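Local atomic coordinates of dihydrophenazinedicarboxylate synthase (Burkholderia, PDB entry 4HMW), a protein that catalyses, with FMN as cofactor, several oxygen-dependent oxidations in the last steps of building the core of phenazine, an antibiotic with roles in virulence and competition. Residues 31-34 / 35-39. Sequence-based numbering, arbitrary orientation.
Sequences ITLL and KRWLA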
loop_
_atom_site.group_PDB
_atom_site.type_symbol
_atom_site.label_atom_id
_atom_site.label_comp_id
_atom_site.label_asym_id
_atom_site.label_seq_id
_atom_site.Cartn_x
_atom_site.Cartn_y
_atom_site.Cartn_z
ATOM N N ILE B 31 3.152 3.392 -18.859
ATOM C CA ILE B 31 1.851 4.010 -18.636
ATOM C C ILE B 31 0.798 3.432 -19.580
ATOM O O ILE B 31 -0.378 3.310 -19.214
ATOM C CB ILE B 31 1.911 5.529 -18.789
ATOM C CG1 ILE B 31 2.812 6.143 -17.713
ATOM C CG2 ILE B 31 0.554 6.110 -18.667
ATOM C CD1 ILE B 31 2.308 5.977 -16.292
ATOM N N THR B 32 1.224 3.052 -20.787
ATOM C CA THR B 32 0.314 2.427 -21.744
ATOM C C THR B 32 -0.283 1.148 -21.132
ATOM O O THR B 32 -1.479 0.893 -21.253
ATOM C CB THR B 32 1.052 2.063 -23.053
ATOM O OG1 THR B 32 1.575 3.256 -23.654
ATOM C CG2 THR B 32 0.148 1.345 -24.043
ATOM N N LEU B 33 0.557 0.359 -20.461
ATOM C CA LEU B 33 0.126 -0.911 -19.880
ATOM C C LEU B 33 -0.720 -0.652 -18.632
ATOM O O LEU B 33 -1.710 -1.335 -18.389
ATOM C CB LEU B 33 1.334 -1.798 -19.549
ATOM C CG LEU B 33 1.042 -3.206 -19.038
ATOM C CD1 LEU B 33 0.173 -3.954 -20.023
ATOM C CD2 LEU B 33 2.318 -4.012 -18.741
ATOM N N LEU B 34 -0.338 0.358 -17.855
ATOM C CA LEU B 34 -1.145 0.750 -16.701
ATOM C C LEU B 34 -2.573 1.072 -17.114
ATOM O O LEU B 34 -3.527 0.618 -16.495
ATOM C CB LEU B 34 -0.498 1.942 -15.986
ATOM C CG LEU B 34 -1.270 2.661 -14.884
ATOM C CD1 LEU B 34 -1.604 1.706 -13.765
ATOM C CD2 LEU B 34 -0.424 3.876 -14.381
ATOM N N LYS B 35 -2.722 1.859 -18.165
ATOM C CA LYS B 35 -4.057 2.199 -18.629
ATOM C C LYS B 35 -4.831 0.993 -19.123
ATOM O O LYS B 35 -6.055 0.906 -18.922
ATOM C CB LYS B 35 -4.011 3.282 -19.693
ATOM C CG LYS B 35 -3.533 4.635 -19.176
ATOM C CD LYS B 35 -3.604 5.709 -20.287
ATOM C CE LYS B 35 -3.113 7.021 -19.755
ATOM N NZ LYS B 35 -2.850 7.981 -20.838
ATOM N N ARG B 36 -4.138 0.073 -19.792
ATOM C CA ARG B 36 -4.821 -1.116 -20.305
ATOM C C ARG B 36 -5.335 -1.943 -19.141
ATOM O O ARG B 36 -6.472 -2.414 -19.148
ATOM C CB ARG B 36 -3.876 -1.968 -21.152
ATOM C CG ARG B 36 -3.632 -1.462 -22.556
ATOM C CD ARG B 36 -2.793 -2.476 -23.354
ATOM N NE ARG B 36 -2.141 -1.818 -24.476
ATOM C CZ ARG B 36 -1.149 -2.341 -25.178
ATOM N NH1 ARG B 36 -0.701 -3.549 -24.878
ATOM N NH2 ARG B 36 -0.611 -1.645 -26.186
ATOM N N TRP B 37 -4.480 -2.117 -18.117
ATOM C CA TRP B 37 -4.848 -2.873 -16.961
ATOM C C TRP B 37 -6.024 -2.252 -16.217
ATOM O O TRP B 37 -6.918 -2.986 -15.761
ATOM C CB TRP B 37 -3.647 -3.138 -16.017
ATOM C CG TRP B 37 -2.824 -4.309 -16.411
ATOM C CD1 TRP B 37 -2.692 -4.842 -17.660
ATOM C CD2 TRP B 37 -2.025 -5.136 -15.537
ATOM N NE1 TRP B 37 -1.897 -5.965 -17.615
ATOM C CE2 TRP B 37 -1.463 -6.164 -16.333
ATOM C CE3 TRP B 37 -1.768 -5.116 -14.181
ATOM C CZ2 TRP B 37 -0.647 -7.173 -15.793
ATOM C CZ3 TRP B 37 -0.934 -6.091 -13.644
ATOM C CH2 TRP B 37 -0.387 -7.113 -14.451
ATOM N N LEU B 38 -6.029 -0.927 -16.083
ATOM C CA LEU B 38 -7.131 -0.255 -15.404
ATOM C C LEU B 38 -8.443 -0.423 -16.188
ATOM O O LEU B 38 -9.523 -0.577 -15.605
ATOM C CB LEU B 38 -6.854 1.248 -15.213
ATOM C CG LEU B 38 -5.972 1.490 -13.991
ATOM C CD1 LEU B 38 -5.232 2.767 -14.093
ATOM C CD2 LEU B 38 -6.827 1.501 -12.723
ATOM N N ALA B 39 -8.344 -0.416 -17.504
ATOM C CA ALA B 39 -9.570 -0.558 -18.319
ATOM C C ALA B 39 -10.090 -1.993 -18.170
ATOM O O ALA B 39 -11.311 -2.215 -18.058
ATOM C CB ALA B 39 -9.290 -0.232 -19.722
#
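Leu-33 CG lies over one face of the Trp-37 indole, one turn further along the same helix, and Leu-33 CD1 is 3.8 Å from CD1 and NE1 of Trp-37. Leu-33 CG stands anti to the backbone N (chi1 -175°), which brings the branch alongside the ring. Phe-20 and Phe-187 add edge-to-face contacts to the indole. The second apolar pair runs side by side: CD1 of Leu-34 meets CD1 of Leu-38 at 3.8 Å, and both leucines rest on Ile-73.

On the outer side, the methyl CG2 of Thr-32 packs obliquely against the Arg-36 guanidinium, 3.8 Å from NH2. That group is held by a salt bridge from NH1 to Glu-22. The buried Ile-31 puts its CG2 3.9 Å from CE of the extended, partly exposed Lys-35 chain.

Four i-to-i+4 backbone bonds tie the turns together. Trp-37 N to Leu-33 O is short and straight (2.9 Å, 167° at the hydrogen), whereas Arg-36 N to Thr-32 O is more bent, at 149°.

This is an amphipathic alpha-helix, 30-43, laid by its leucine and tryptophan side against the antiparallel sheet of the FMN-binding PNPOx fold; the Trp-37 side chain is about 10 Å from the bound flavin mononucleotide.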